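Local atomic coordinates of COBE (Pseudomonas aeruginosa, PDB entry 2W6K), a protein that takes part in the cobalamin (vitamin B12) biosynthetic pathway and resembles the C-terminal part of CbiG, its precise biochemical role being uncertain. Residues L74-S88 / C99-R113. Numbering follows the deposited sequence. Where two conformers were deposited one is given.
Sequences LAPAVLHDYEPRLLS and CSSVAEAAALALAER. With SO4 (sulfate ion), chain B.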
loop_
_atom_site.group_PDB
_atom_site.type_symbol
_atom_site.label_atom_id
_atom_site.label_comp_id
_atom_site.label_asym_id
_atom_site.label_seq_id
_atom_site.Cartn_x
_atom_site.Cartn_y
_atom_site.Cartn_z
ATOM N N LEU A 74 5.270 -6.924 -4.874
ATOM C CA LEU A 74 6.425 -6.263 -5.474
ATOM C C LEU A 74 7.748 -6.857 -4.979
ATOM O O LEU A 74 7.878 -7.275 -3.828
ATOM C CB LEU A 74 6.379 -4.743 -5.229
ATOM C CG LEU A 74 5.241 -4.043 -5.999
ATOM C CD1 LEU A 74 4.064 -3.826 -5.117
ATOM C CD2 LEU A 74 5.702 -2.734 -6.607
ATOM N N ALA A 75 8.746 -6.842 -5.856
ATOM C CA ALA A 75 10.056 -7.380 -5.473
ATOM C C ALA A 75 10.643 -6.605 -4.300
ATOM O O ALA A 75 10.552 -5.374 -4.268
ATOM C CB ALA A 75 11.023 -7.279 -6.687
ATOM N N PRO A 76 11.290 -7.314 -3.356
ATOM C CA PRO A 76 11.999 -6.642 -2.274
ATOM C C PRO A 76 12.946 -5.560 -2.820
ATOM O O PRO A 76 13.006 -4.447 -2.274
ATOM C CB PRO A 76 12.754 -7.805 -1.594
ATOM C CG PRO A 76 11.847 -8.991 -1.806
ATOM C CD PRO A 76 11.334 -8.786 -3.221
ATOM N N ALA A 77 13.660 -5.860 -3.911
ATOM C CA ALA A 77 14.616 -4.879 -4.444
ATOM C C ALA A 77 13.910 -3.609 -4.918
ATOM O O ALA A 77 14.462 -2.512 -4.804
ATOM C CB ALA A 77 15.458 -5.503 -5.565
ATOM N N VAL A 78 12.681 -3.754 -5.416
ATOM C CA VAL A 78 11.889 -2.596 -5.799
ATOM C C VAL A 78 11.530 -1.735 -4.583
ATOM O O VAL A 78 11.665 -0.516 -4.624
ATOM C CB VAL A 78 10.583 -2.977 -6.558
ATOM C CG1 VAL A 78 9.712 -1.755 -6.739
ATOM C CG2 VAL A 78 10.911 -3.626 -7.929
ATOM N N LEU A 79 11.053 -2.378 -3.523
ATOM C CA LEU A 79 10.676 -1.682 -2.277
ATOM C C LEU A 79 11.853 -0.921 -1.687
ATOM O O LEU A 79 11.693 0.181 -1.169
ATOM C CB LEU A 79 10.110 -2.676 -1.251
ATOM C CG LEU A 79 8.832 -3.426 -1.707
ATOM C CD1 LEU A 79 8.051 -3.943 -0.497
ATOM C CD2 LEU A 79 7.903 -2.596 -2.625
ATOM N N HIS A 80 13.048 -1.497 -1.803
ATOM C CA HIS A 80 14.265 -0.860 -1.296
ATOM C C HIS A 80 14.521 0.540 -1.867
ATOM O O HIS A 80 15.066 1.412 -1.163
ATOM C CB HIS A 80 15.473 -1.752 -1.547
ATOM C CG HIS A 80 16.764 -1.114 -1.150
ATOM N ND1 HIS A 80 17.132 -0.958 0.165
ATOM C CD2 HIS A 80 17.755 -0.566 -1.889
ATOM C CE1 HIS A 80 18.300 -0.343 0.225
ATOM N NE2 HIS A 80 18.701 -0.092 -1.008
ATOM N N ASP A 81 14.144 0.756 -3.131
ATOM C CA ASP A 81 14.256 2.069 -3.770
ATOM C C ASP A 81 13.591 3.200 -2.962
ATOM O O ASP A 81 13.926 4.371 -3.152
ATOM C CB ASP A 81 13.651 2.045 -5.171
ATOM C CG ASP A 81 14.545 1.358 -6.209
ATOM O OD1 ASP A 81 15.752 1.146 -5.949
ATOM O OD2 ASP A 81 14.027 1.064 -7.309
ATOM N N TYR A 82 12.668 2.843 -2.065
ATOM C CA TYR A 82 11.831 3.824 -1.343
ATOM C C TYR A 82 12.245 4.028 0.123
ATOM O O TYR A 82 11.657 4.840 0.842
ATOM C CB TYR A 82 10.340 3.432 -1.470
ATOM C CG TYR A 82 9.852 3.531 -2.901
ATOM C CD1 TYR A 82 9.323 4.731 -3.388
ATOM C CD2 TYR A 82 9.978 2.455 -3.784
ATOM C CE1 TYR A 82 8.908 4.852 -4.693
ATOM C CE2 TYR A 82 9.579 2.571 -5.108
ATOM C CZ TYR A 82 9.030 3.770 -5.549
ATOM O OH TYR A 82 8.604 3.927 -6.850
ATOM N N GLU A 83 13.289 3.314 0.544
ATOM C CA GLU A 83 13.878 3.463 1.871
ATOM C C GLU A 83 14.013 4.906 2.365
ATOM O O GLU A 83 13.633 5.206 3.508
ATOM C CB GLU A 83 15.261 2.803 1.906
ATOM C CG GLU A 83 15.262 1.339 2.245
ATOM C CD GLU A 83 14.535 1.043 3.546
ATOM O OE1 GLU A 83 13.661 0.172 3.515
ATOM O OE2 GLU A 83 14.840 1.684 4.576
ATOM N N PRO A 84 14.610 5.798 1.540
ATOM C CA PRO A 84 14.838 7.181 1.970
ATOM C C PRO A 84 13.563 7.976 2.224
ATOM O O PRO A 84 13.627 9.064 2.807
ATOM C CB PRO A 84 15.570 7.811 0.769
ATOM C CG PRO A 84 16.141 6.678 0.017
ATOM C CD PRO A 84 15.182 5.547 0.195
ATOM N N ARG A 85 12.427 7.435 1.783
ATOM C CA ARG A 85 11.165 8.156 1.846
ATOM C C ARG A 85 10.219 7.608 2.898
ATOM O O ARG A 85 9.177 8.179 3.129
ATOM C CB ARG A 85 10.484 8.158 0.483
ATOM C CG ARG A 85 11.257 8.910 -0.586
ATOM C CD ARG A 85 10.768 8.534 -1.959
ATOM N NE ARG A 85 9.450 9.111 -2.232
ATOM C CZ ARG A 85 8.762 8.934 -3.357
ATOM N NH1 ARG A 85 7.573 9.503 -3.498
ATOM N NH2 ARG A 85 9.253 8.195 -4.339
ATOM N N LEU A 86 10.596 6.513 3.549
ATOM C CA LEU A 86 9.715 5.886 4.531
ATOM C C LEU A 86 9.545 6.709 5.794
ATOM O O LEU A 86 10.437 7.473 6.197
ATOM C CB LEU A 86 10.213 4.469 4.881
ATOM C CG LEU A 86 10.361 3.581 3.640
ATOM C CD1 LEU A 86 10.789 2.182 4.073
ATOM C CD2 LEU A 86 9.113 3.512 2.758
ATOM N N LEU A 87 8.403 6.528 6.442
ATOM C CA LEU A 87 8.082 7.301 7.642
ATOM C C LEU A 87 8.173 6.484 8.936
ATOM O O LEU A 87 8.388 7.055 10.019
ATOM C CB LEU A 87 6.681 7.945 7.517
ATOM C CG LEU A 87 6.366 8.862 6.327
ATOM C CD1 LEU A 87 4.924 9.449 6.381
ATOM C CD2 LEU A 87 7.439 10.003 6.152
ATOM N N SER A 88 7.973 5.170 8.856
ATOM C CA SER A 88 7.775 4.353 10.063
ATOM C C SER A 88 8.543 3.034 9.990
ATOM O O SER A 88 7.952 1.982 9.740
ATOM C CB SER A 88 6.283 4.049 10.265
ATOM O OG SER A 88 5.471 5.176 10.004
ATOM N N CYS A 99 13.584 -4.489 3.831
ATOM C CA CYS A 99 12.823 -3.250 3.626
ATOM C C CYS A 99 12.323 -2.789 4.987
ATOM O O CYS A 99 11.818 -3.612 5.760
ATOM C CB CYS A 99 11.636 -3.537 2.691
ATOM S SG CYS A 99 10.247 -2.358 2.729
ATOM N N SER A 100 12.439 -1.489 5.280
ATOM C CA SER A 100 12.094 -0.970 6.629
ATOM C C SER A 100 10.594 -0.860 6.913
ATOM O O SER A 100 10.178 -0.740 8.058
ATOM C CB SER A 100 12.753 0.396 6.874
ATOM O OG SER A 100 14.172 0.231 6.911
ATOM N N SER A 101 9.785 -0.819 5.868
ATOM C CA SER A 101 8.322 -0.837 6.062
ATOM C C SER A 101 7.692 -1.355 4.822
ATOM O O SER A 101 7.706 -0.659 3.806
ATOM C CB SER A 101 7.732 0.540 6.392
ATOM O OG SER A 101 6.307 0.424 6.415
ATOM N N VAL A 102 7.150 -2.570 4.883
ATOM C CA VAL A 102 6.505 -3.170 3.723
ATOM C C VAL A 102 5.300 -2.340 3.325
ATOM O O VAL A 102 5.095 -2.092 2.139
ATOM C CB VAL A 102 6.116 -4.653 3.968
ATOM C CG1 VAL A 102 5.159 -5.165 2.898
ATOM C CG2 VAL A 102 7.378 -5.493 4.049
ATOM N N ALA A 103 4.491 -1.943 4.304
ATOM C CA ALA A 103 3.247 -1.211 3.965
ATOM C C ALA A 103 3.559 0.107 3.269
ATOM O O ALA A 103 2.959 0.452 2.247
ATOM C CB ALA A 103 2.426 -0.963 5.219
ATOM N N GLU A 104 4.474 0.880 3.844
ATOM C CA GLU A 104 4.788 2.197 3.294
ATOM C C GLU A 104 5.499 2.086 1.928
ATOM O O GLU A 104 5.116 2.747 0.963
ATOM C CB GLU A 104 5.616 2.995 4.294
ATOM C CG GLU A 104 4.800 3.334 5.506
ATOM C CD GLU A 104 5.515 4.174 6.553
ATOM O OE1 GLU A 104 6.732 4.371 6.432
ATOM O OE2 GLU A 104 4.819 4.599 7.516
ATOM N N ALA A 105 6.493 1.215 1.851
ATOM C CA ALA A 105 7.251 1.049 0.593
ATOM C C ALA A 105 6.407 0.476 -0.511
ATOM O O ALA A 105 6.522 0.935 -1.640
ATOM C CB ALA A 105 8.504 0.199 0.802
ATOM N N ALA A 106 5.532 -0.489 -0.195
ATOM C CA ALA A 106 4.712 -1.130 -1.251
ATOM C C ALA A 106 3.666 -0.145 -1.790
ATOM O O ALA A 106 3.395 -0.099 -3.003
ATOM C CB ALA A 106 4.065 -2.421 -0.770
ATOM N N ALA A 107 3.123 0.670 -0.896
ATOM C CA ALA A 107 2.152 1.689 -1.295
ATOM C C ALA A 107 2.780 2.681 -2.286
ATOM O O ALA A 107 2.221 2.919 -3.364
ATOM C CB ALA A 107 1.559 2.402 -0.062
ATOM N N LEU A 108 3.937 3.242 -1.929
ATOM C CA LEU A 108 4.618 4.190 -2.780
ATOM C C LEU A 108 4.989 3.539 -4.115
ATOM O O LEU A 108 4.736 4.121 -5.182
ATOM C CB LEU A 108 5.868 4.704 -2.073
ATOM C CG LEU A 108 5.620 5.715 -0.957
ATOM C CD1 LEU A 108 6.922 5.916 -0.198
ATOM C CD2 LEU A 108 5.099 7.030 -1.566
ATOM N N ALA A 109 5.607 2.358 -4.047
ATOM C CA ALA A 109 6.103 1.640 -5.243
ATOM C C ALA A 109 5.021 1.369 -6.260
ATOM O O ALA A 109 5.190 1.693 -7.446
ATOM C CB ALA A 109 6.831 0.347 -4.849
ATOM N N LEU A 110 3.892 0.823 -5.810
ATOM C CA LEU A 110 2.812 0.511 -6.716
ATOM C C LEU A 110 2.180 1.791 -7.269
ATOM O O LEU A 110 1.851 1.851 -8.459
ATOM C CB LEU A 110 1.753 -0.379 -6.049
ATOM C CG LEU A 110 0.651 -0.863 -6.989
ATOM C CD1 LEU A 110 1.266 -1.716 -8.147
ATOM C CD2 LEU A 110 -0.398 -1.657 -6.253
ATOM N N ALA A 111 1.999 2.806 -6.428
ATOM C CA ALA A 111 1.358 4.044 -6.905
ATOM C C ALA A 111 2.168 4.647 -8.048
ATOM O O ALA A 111 1.604 5.066 -9.064
ATOM C CB ALA A 111 1.208 5.053 -5.773
ATOM N N GLU A 112 3.484 4.648 -7.894
ATOM C CA GLU A 112 4.370 5.269 -8.913
ATOM C C GLU A 112 4.417 4.460 -10.192
ATOM O O GLU A 112 4.523 5.042 -11.277
ATOM C CB GLU A 112 5.777 5.520 -8.357
ATOM C CG GLU A 112 5.762 6.532 -7.223
ATOM C CD GLU A 112 7.122 7.122 -6.894
ATOM O OE1 GLU A 112 8.138 6.506 -7.262
ATOM O OE2 GLU A 112 7.139 8.187 -6.230
ATOM N N ARG A 113 4.349 3.128 -10.075
ATOM C CA ARG A 113 4.316 2.239 -11.242
ATOM C C ARG A 113 3.051 2.288 -12.061
ATOM O O ARG A 113 3.127 2.280 -13.303
ATOM C CB ARG A 113 4.627 0.788 -10.849
ATOM C CG ARG A 113 6.078 0.642 -10.674
ATOM C CD ARG A 113 6.540 -0.500 -9.829
ATOM N NE ARG A 113 7.988 -0.393 -9.825
ATOM C CZ ARG A 113 8.678 0.509 -9.132
ATOM N NH1 ARG A 113 9.994 0.539 -9.244
ATOM N NH2 ARG A 113 8.063 1.379 -8.326
HETATM S S SO4 B . 5.410 -3.015 7.909
HETATM O O1 SO4 B . 4.998 -3.623 9.216
HETATM O O2 SO4 B . 6.553 -3.744 7.378
HETATM O O3 SO4 B . 5.786 -1.640 8.167
HETATM O O4 SO4 B . 4.300 -3.097 7.004
HETATM O O HOH W 1 12.016 2.559 -7.911
#
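Tyr82 lies with one ring face over the backbone of helix 102-113: Ala109 N sits 4.0 Å above the ring plane, over its centre. Ala109 CB supports the same ring at 3.5 Å from Tyr82 CE2, and Leu108 CB meets the Tyr82 CD1 side. The hydroxyl then bridges two helix residues. Tyr82 OH donates to Glu112 OE1 (2.7 Å), approaching from above the carboxylate plane, and receives Arg113 NH2 within the guanidinium plane, which is turned 71° from the ring. The same NH2 also donates to Ala109 O, fixing the guanidinium's rotation, while Val78 CG1 rests on one of its faces, 3.4 Å from Arg113 NH1.

In one of two modelled conformers Arg85, bent at chi3 (73°), points both terminal nitrogens at Glu112 OE2, NH2 at 2.8 Å, a salt bridge that leaves OE1 to the tyrosine; Ala119 N also donates to OE2. Three residues before Tyr82, Leu79 fits as a knob among Val102, Ala105, Ala106 and Ala109, the axes of helices 76-80 and 102-113 crossing at 89° and 9.2 Å. Ala103 and Ala107 pack on strand 131-138, so helix 102-113 is sandwiched between sheet and 74-88.

Glu83 takes Ser100 N on OE1 (2.7 Å) and Ser100 OG on OE2. Glu104, extended beyond CG, receives Leu87 N and Ser88 N on OE1 and Ser88 OG on OE2 (2.6 Å). Ser101 caps the helix and, with Val102 N and Ala103 N, binds a sulfate, probably from the crystallisation liquor. Glu104 and Glu112, with Glu83 from the other segment, thus hold 74-88 against 99-113, their multiple donors probably favouring ionised carboxylates.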